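Long-range contacts in flagellin B1 (Methanocaldococcus jannaschii DSM 2661, PDB 5YA6), which probably polymerises as a structural subunit of the archaellum, the archaeal motility filament, and binds a calcium ion in its globular domain: residues B[34-39]-B[118-123]; B[66-71]-B[97-102]. All coordinates share one frame; numbering follows the deposited sequence. Where two conformers were deposited one is given.

In the fold
Contacts 1 and 2 share one mixed sheet, in which strand 117-123 runs between strands 28-38 and 94-99. Contact 1 (34-39 with 118-123) is an antiparallel pairing near the centre of the chain, and every residue that touches in it is buried. Contact 2 (66-71 with 97-102) is a parallel pairing farther out, only partly buried, with valines and threonines in place of the isoleucine, leucine and tyrosine of contact 1. The two meet where Gly98 N probably donates to Val119 O and Ala118 CB packs on Val97 CG1. Past this seam the chain of contact 2 turns a corner at Ile100 and reaches the calcium ion through Asp102.

Contact 1 (B[34-39]-B[118-123]); sequences IYITPN and AVLLVN
Ile34 and Ile36 pair with Leu120 and Ala118 through four backbone hydrogen bonds, two at each antiparallel hydrogen-bonded pair. They are fairly straight: Leu120 N to Ile34 O is 2.8 Å and Ala118 N to Ile36 O 3.0 Å. The non-hydrogen-bonded pair Tyr35-Val119 lies between them, its CA atoms 4.4 Å apart; Val119 CA also makes a CA-H...O contact of 3.3 Å with Ile34 O.

On the face carrying Tyr35, a CH-pi contact dominates. The Val119 side chain, with chi1 at 62°, places CG2 over the ring centre, 3.7 Å from the Tyr35 centroid and 8° off the ring normal. Replacing Tyr35 by alanine would probably leave this methyl without its aromatic cover and open a gap beside it.

Aliphatic groups meet on the other face: Ile36 CG1 lies 4.1 Å from Leu120 CG, the two side chains crossing at a slant, and Ile34 CB is 4.1 Å from Leu120 CB.

Strand 13-23 bonds to the far edge of 34-39, and strand 94-99 to that of 118-123. Ile152 and Ala150 of strand 150-155 cover Ile34 and Ile36, while His174, in what is evidently a C-terminal histidine tag, stacks on Tyr35.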
ATOM      1  N   ILE B  34       1.464  13.997  -4.390  1.00 11.49           N
ATOM      2  CA  ILE B  34       0.293  13.109  -4.355  1.00 11.12           C
ATOM      3  C   ILE B  34      -0.953  13.951  -4.375  1.00 10.70           C
ATOM      4  O   ILE B  34      -1.224  14.730  -3.418  1.00 12.10           O
ATOM      5  CB  ILE B  34       0.324  12.211  -3.097  1.00 11.35           C
ATOM      6  CG1 ILE B  34       1.630  11.414  -3.087  1.00 11.01           C
ATOM      7  CG2 ILE B  34      -0.934  11.385  -2.980  1.00 10.73           C
ATOM      8  CD1 ILE B  34       1.951  10.818  -1.712  1.00 11.42           C
ATOM      9  N   TYR B  35      -1.713  13.855  -5.447  1.00 10.82           N
ATOM     10  CA  TYR B  35      -2.897  14.715  -5.622  1.00 11.39           C
ATOM     11  C   TYR B  35      -4.143  14.041  -5.080  1.00 11.92           C
ATOM     12  O   TYR B  35      -4.368  12.857  -5.288  1.00 11.41           O
ATOM     13  CB  TYR B  35      -3.135  15.096  -7.063  1.00 12.90           C
ATOM     14  CG  TYR B  35      -1.981  15.935  -7.638  1.00 13.19           C
ATOM     15  CD1 TYR B  35      -0.801  15.378  -8.076  1.00 13.85           C
ATOM     16  CD2 TYR B  35      -2.122  17.308  -7.795  1.00 15.38           C
ATOM     17  CE1 TYR B  35       0.240  16.142  -8.581  1.00 13.09           C
ATOM     18  CE2 TYR B  35      -1.083  18.089  -8.302  1.00 14.55           C
ATOM     19  CZ  TYR B  35       0.080  17.505  -8.724  1.00 14.33           C
ATOM     20  OH  TYR B  35       1.112  18.318  -9.201  1.00 16.03           O
ATOM     21  N   ILE B  36      -4.857  14.832  -4.278  1.00 10.55           N
ATOM     22  CA  ILE B  36      -5.989  14.410  -3.435  0.50 11.98           C
ATOM     23  C   ILE B  36      -7.231  15.307  -3.670  1.00 11.63           C
ATOM     24  O   ILE B  36      -7.094  16.513  -3.796  1.00 12.53           O
ATOM     25  CB  ILE B  36      -5.594  14.532  -1.957  0.50 11.59           C
ATOM     26  CG1 ILE B  36      -4.388  13.607  -1.643  0.50 12.47           C
ATOM     27  CG2 ILE B  36      -6.789  14.311  -1.059  0.50 12.03           C
ATOM     28  CD1 ILE B  36      -4.717  12.121  -1.737  0.50 12.34           C
ATOM     29  N   THR B  37      -8.417  14.718  -3.709  1.00 12.35           N
ATOM     30  CA  THR B  37      -9.675  15.437  -3.762  1.00 13.37           C
ATOM     31  C   THR B  37     -10.693  14.650  -2.931  1.00 13.79           C
ATOM     32  O   THR B  37     -10.573  13.434  -2.807  1.00 14.00           O
ATOM     33  CB  THR B  37     -10.180  15.658  -5.212  1.00 14.60           C
ATOM     34  OG1 THR B  37     -11.212  16.671  -5.261  1.00 15.37           O
ATOM     35  CG2 THR B  37     -10.734  14.394  -5.793  1.00 13.65           C
ATOM     36  N   PRO B  38     -11.689  15.312  -2.371  1.00 12.81           N
ATOM     37  CA  PRO B  38     -12.719  14.526  -1.645  1.00 14.39           C
ATOM     38  C   PRO B  38     -13.515  13.587  -2.568  1.00 14.51           C
ATOM     39  O   PRO B  38     -13.747  13.906  -3.726  1.00 15.93           O
ATOM     40  CB  PRO B  38     -13.625  15.581  -1.026  1.00 13.95           C
ATOM     41  CG  PRO B  38     -12.755  16.825  -0.935  1.00 15.19           C
ATOM     42  CD  PRO B  38     -11.891  16.742  -2.186  1.00 13.29           C
ATOM     43  N   ASN B  39     -13.971  12.479  -2.002  1.00 14.73           N
ATOM     44  CA  ASN B  39     -14.986  11.645  -2.670  1.00 17.10           C
ATOM     45  C   ASN B  39     -16.214  12.523  -3.008  1.00 17.58           C
ATOM     46  O   ASN B  39     -16.603  13.349  -2.235  1.00 18.42           O
ATOM     47  CB  ASN B  39     -15.349  10.439  -1.792  1.00 16.92           C
ATOM     48  CG  ASN B  39     -14.178   9.469  -1.575  1.00 17.86           C
ATOM     49  OD1 ASN B  39     -13.246   9.424  -2.380  1.00 18.81           O
ATOM     50  ND2 ASN B  39     -14.219   8.709  -0.485  1.00 19.61           N
ATOM     51  N   ALA B 118      -5.874  19.207  -3.420  1.00 12.63           N
ATOM     52  CA  ALA B 118      -4.664  19.471  -2.694  1.00 11.52           C
ATOM     53  C   ALA B 118      -3.568  18.570  -3.230  1.00 11.79           C
ATOM     54  O   ALA B 118      -3.847  17.516  -3.785  1.00 12.80           O
ATOM     55  CB  ALA B 118      -4.826  19.230  -1.214  1.00 12.87           C
ATOM     56  N   VAL B 119      -2.310  18.948  -3.016  1.00 10.98           N
ATOM     57  CA  VAL B 119      -1.195  18.056  -3.354  1.00 12.62           C
ATOM     58  C   VAL B 119      -0.381  17.829  -2.101  1.00 11.47           C
ATOM     59  O   VAL B 119      -0.181  18.752  -1.291  1.00 12.68           O
ATOM     60  CB  VAL B 119      -0.370  18.626  -4.543  1.00 12.97           C
ATOM     61  CG1 VAL B 119       0.259  19.969  -4.181  1.00 14.19           C
ATOM     62  CG2 VAL B 119       0.674  17.631  -4.995  1.00 14.00           C
ATOM     63  N   LEU B 120       0.070  16.593  -1.851  1.00 11.40           N
ATOM     64  CA  LEU B 120       0.944  16.291  -0.712  1.00 11.23           C
ATOM     65  C   LEU B 120       2.318  16.284  -1.305  1.00 11.47           C
ATOM     66  O   LEU B 120       2.642  15.463  -2.153  1.00 11.08           O
ATOM     67  CB  LEU B 120       0.588  14.932  -0.084  1.00 11.96           C
ATOM     68  CG  LEU B 120      -0.910  14.736   0.164  1.00 12.29           C
ATOM     69  CD1 LEU B 120      -1.076  13.347   0.794  1.00 12.55           C
ATOM     70  CD2 LEU B 120      -1.532  15.804   1.074  1.00 12.75           C
ATOM     71  N   LEU B 121       3.149  17.171  -0.804  1.00 11.12           N
ATOM     72  CA  LEU B 121       4.529  17.265  -1.212  1.00 11.52           C
ATOM     73  C   LEU B 121       5.387  16.421  -0.238  1.00 11.35           C
ATOM     74  O   LEU B 121       5.467  16.675   0.966  1.00 12.33           O
ATOM     75  CB  LEU B 121       4.940  18.773  -1.217  1.00 11.91           C
ATOM     76  CG  LEU B 121       4.049  19.723  -2.033  1.00 13.49           C
ATOM     77  CD1 LEU B 121       4.528  21.161  -1.777  1.00 14.16           C
ATOM     78  CD2 LEU B 121       4.015  19.348  -3.508  1.00 13.55           C
ATOM     79  N   VAL B 122       6.088  15.437  -0.802  1.00 11.77           N
ATOM     80  CA  VAL B 122       6.918  14.486  -0.055  1.00 11.38           C
ATOM     81  C   VAL B 122       8.351  14.452  -0.584  1.00 12.16           C
ATOM     82  O   VAL B 122       8.542  14.330  -1.799  1.00 11.59           O
ATOM     83  CB  VAL B 122       6.308  13.046  -0.125  1.00 12.44           C
ATOM     84  CG1 VAL B 122       7.168  12.034   0.643  1.00 11.81           C
ATOM     85  CG2 VAL B 122       4.899  13.068   0.441  1.00 12.49           C
ATOM     86  N   ASN B 123       9.350  14.653   0.295  1.00 12.45           N
ATOM     87  CA  ASN B 123      10.715  14.506  -0.108  1.00 14.21           C
ATOM     88  C   ASN B 123      11.093  13.094   0.090  1.00 13.48           C
ATOM     89  O   ASN B 123      11.402  12.642   1.215  1.00 14.01           O
ATOM     90  CB  ASN B 123      11.720  15.393   0.645  1.00 16.20           C
ATOM     91  CG  ASN B 123      13.078  15.369  -0.058  1.00 16.57           C
ATOM     92  OD1 ASN B 123      13.688  14.338  -0.173  1.00 15.84           O
ATOM     93  ND2 ASN B 123      13.491  16.499  -0.633  1.00 21.32           N
TER

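Contact 2 (B[66-71]-B[97-102]); sequences STVTTA and VGVIQD. With CA (calcium ion), chain D.
Thr67, Val68 and Thr69 run alongside Val97 and Gly98 as parallel strands, the two strand segments differing by 11° in direction. Three backbone hydrogen bonds alternate between them: Val97 N to Thr67 O, Thr69 N to Val97 O and Val99 N to Thr69 O, the last of 2.9 Å. Val97 O also receives a CA-H...O contact from Val68 CA at 3.1 Å, so two neighbouring residues of the facing strand converge on one carbonyl.

Side-chain contact is mostly valine on valine. With CG1 held between its backbone N and carbonyl carbon (chi1 54°), Val68 turns CG2 against Val97 O, and this methyl lies 3.9 Å from Val99 CG2; Val97 CG1 adds a looser contact. Thr70 CG2 is 3.9 Å from Val99 CG2, the two side chains side by side and pointing the same way. On the other face of the strand pair, Thr69 CG2 approaches Gly98 CA, while Thr69 OG1 accepts from Ala71 N (3.0 Å), forming an ST turn.

Beyond Val99 the chain turns a corner at Ile100, where Ile100 and Gln101 together face Ile117 in a classic beta bulge. Asp102 OD1 then binds the calcium ion at 2.3 Å, in a site completed by Asp104, Ser106, Asn113, Asp116 and water. Strand 117-123 flanks the opposite edge of strand 94-99, and Leu89 in a loop touches Thr67.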
ATOM      1  N   SER B  66       2.906  18.976   8.002  1.00 14.84           N
ATOM      2  CA  SER B  66       3.822  20.057   8.422  1.00 15.91           C
ATOM      3  C   SER B  66       3.171  21.395   8.321  1.00 16.33           C
ATOM      4  O   SER B  66       3.118  22.148   9.328  1.00 20.24           O
ATOM      5  CB  SER B  66       5.062  20.040   7.536  1.00 17.74           C
ATOM      6  OG  SER B  66       5.950  21.062   7.957  1.00 21.30           O
ATOM      7  N   THR B  67       2.725  21.775   7.131  1.00 13.43           N
ATOM      8  CA  THR B  67       2.038  23.049   6.895  1.00 15.93           C
ATOM      9  C   THR B  67       1.295  23.028   5.535  1.00 14.52           C
ATOM     10  O   THR B  67       1.333  21.970   4.795  1.00 15.09           O
ATOM     11  CB  THR B  67       3.007  24.255   6.992  1.00 16.00           C
ATOM     12  OG1 THR B  67       2.248  25.465   6.996  1.00 16.72           O
ATOM     13  CG2 THR B  67       4.004  24.219   5.783  1.00 15.07           C
ATOM     14  N   VAL B  68       0.679  24.131   5.147  1.00 14.63           N
ATOM     15  CA  VAL B  68      -0.010  24.290   3.896  1.00 14.58           C
ATOM     16  C   VAL B  68       0.522  25.560   3.183  1.00 16.18           C
ATOM     17  O   VAL B  68       0.915  26.537   3.860  1.00 18.67           O
ATOM     18  CB  VAL B  68      -1.559  24.334   4.079  1.00 16.49           C
ATOM     19  CG1 VAL B  68      -1.981  25.398   5.090  1.00 16.66           C
ATOM     20  CG2 VAL B  68      -2.285  24.555   2.761  1.00 15.10           C
ATOM     21  N   THR B  69       0.545  25.527   1.866  1.00 14.97           N
ATOM     22  CA  THR B  69       1.026  26.684   1.049  1.00 15.50           C
ATOM     23  C   THR B  69       0.143  26.864  -0.145  1.00 16.26           C
ATOM     24  O   THR B  69      -0.356  25.903  -0.746  1.00 15.55           O
ATOM     25  CB  THR B  69       2.467  26.530   0.560  1.00 17.61           C
ATOM     26  OG1 THR B  69       2.799  27.663  -0.276  1.00 19.49           O
ATOM     27  CG2 THR B  69       2.674  25.232  -0.259  1.00 16.52           C
ATOM     28  N   THR B  70      -0.107  28.146  -0.510  1.00 15.56           N
ATOM     29  CA  THR B  70      -0.834  28.449  -1.705  1.00 16.36           C
ATOM     30  C   THR B  70       0.113  28.800  -2.885  1.00 15.48           C
ATOM     31  O   THR B  70      -0.343  29.084  -3.951  1.00 17.58           O
ATOM     32  CB  THR B  70      -1.670  29.679  -1.502  1.00 17.74           C
ATOM     33  OG1 THR B  70      -0.830  30.639  -0.847  1.00 17.03           O
ATOM     34  CG2 THR B  70      -2.937  29.409  -0.570  1.00 18.01           C
ATOM     35  N   ALA B  71       1.388  28.678  -2.663  1.00 15.90           N
ATOM     36  CA  ALA B  71       2.391  28.889  -3.730  1.00 17.69           C
ATOM     37  C   ALA B  71       2.283  27.936  -4.924  1.00 18.85           C
ATOM     38  O   ALA B  71       2.806  28.236  -6.012  1.00 18.48           O
ATOM     39  CB  ALA B  71       3.796  28.794  -3.124  1.00 16.69           C
ATOM     40  N   VAL B  97       1.255  20.382   2.510  1.00 12.10           N
ATOM     41  CA  VAL B  97       0.109  20.431   1.632  1.00 11.94           C
ATOM     42  C   VAL B  97       0.177  21.644   0.719  1.00 13.14           C
ATOM     43  O   VAL B  97       0.353  22.772   1.192  1.00 13.70           O
ATOM     44  CB  VAL B  97      -1.212  20.474   2.426  1.00 12.56           C
ATOM     45  CG1 VAL B  97      -2.421  20.591   1.517  1.00 12.53           C
ATOM     46  CG2 VAL B  97      -1.322  19.230   3.346  1.00 12.14           C
ATOM     47  N   GLY B  98       0.052  21.423  -0.574  1.00 11.97           N
ATOM     48  CA  GLY B  98      -0.063  22.543  -1.570  1.00 12.73           C
ATOM     49  C   GLY B  98      -1.493  22.666  -1.979  1.00 13.06           C
ATOM     50  O   GLY B  98      -2.160  21.671  -2.331  1.00 13.50           O
ATOM     51  N   VAL B  99      -1.965  23.922  -2.069  1.00 13.59           N
ATOM     52  CA  VAL B  99      -3.252  24.195  -2.629  1.00 14.77           C
ATOM     53  C   VAL B  99      -3.231  24.129  -4.174  1.00 15.49           C
ATOM     54  O   VAL B  99      -2.393  24.785  -4.827  1.00 17.15           O
ATOM     55  CB  VAL B  99      -3.775  25.568  -2.148  1.00 15.99           C
ATOM     56  CG1 VAL B  99      -5.118  25.907  -2.801  1.00 17.29           C
ATOM     57  CG2 VAL B  99      -3.777  25.622  -0.628  1.00 17.19           C
ATOM     58  N   ILE B 100      -4.112  23.344  -4.783  1.00 16.44           N
ATOM     59  CA  ILE B 100      -4.241  23.256  -6.244  1.00 16.91           C
ATOM     60  C   ILE B 100      -5.532  23.922  -6.711  1.00 19.34           C
ATOM     61  O   ILE B 100      -5.558  24.665  -7.726  1.00 20.15           O
ATOM     62  CB  ILE B 100      -4.145  21.778  -6.743  1.00 16.87           C
ATOM     63  CG1 ILE B 100      -2.768  21.204  -6.346  1.00 17.70           C
ATOM     64  CG2 ILE B 100      -4.339  21.703  -8.247  1.00 18.17           C
ATOM     65  CD1 ILE B 100      -1.509  21.879  -6.904  1.00 17.40           C
ATOM     66  N   GLN B 101      -6.612  23.697  -5.992  1.00 18.70           N
ATOM     67  CA  GLN B 101      -7.880  24.303  -6.320  1.00 19.05           C
ATOM     68  C   GLN B 101      -8.672  24.442  -5.005  1.00 19.17           C
ATOM     69  O   GLN B 101      -8.732  23.510  -4.215  1.00 17.52           O
ATOM     70  CB  GLN B 101      -8.485  23.380  -7.315  1.00 24.03           C
ATOM     71  CG  GLN B 101      -9.877  23.644  -7.730  1.00 26.93           C
ATOM     72  CD  GLN B 101     -10.214  22.721  -8.883  1.00 27.79           C
ATOM     73  OE1 GLN B 101      -9.572  22.778  -9.948  1.00 28.77           O
ATOM     74  NE2 GLN B 101     -11.165  21.818  -8.662  1.00 29.28           N
ATOM     75  N   ASP B 102      -9.166  25.634  -4.692  1.00 17.01           N
ATOM     76  CA  ASP B 102      -9.868  25.819  -3.439  1.00 16.72           C
ATOM     77  C   ASP B 102     -10.696  27.130  -3.503  1.00 18.17           C
ATOM     78  O   ASP B 102     -10.207  28.138  -3.092  1.00 20.19           O
ATOM     79  CB  ASP B 102      -8.841  25.861  -2.318  1.00 16.04           C
ATOM     80  CG  ASP B 102      -9.441  26.080  -0.964  1.00 15.11           C
ATOM     81  OD1 ASP B 102     -10.681  25.909  -0.785  1.00 15.62           O
ATOM     82  OD2 ASP B 102      -8.655  26.345  -0.097  1.00 16.62           O
TER
HETATM   83 CA    CA D 301     -12.411  24.561  -0.225  1.00 17.45          CA
HETATM   84  O   HOH W   1     -14.025  25.385  -1.871  1.00 18.74           O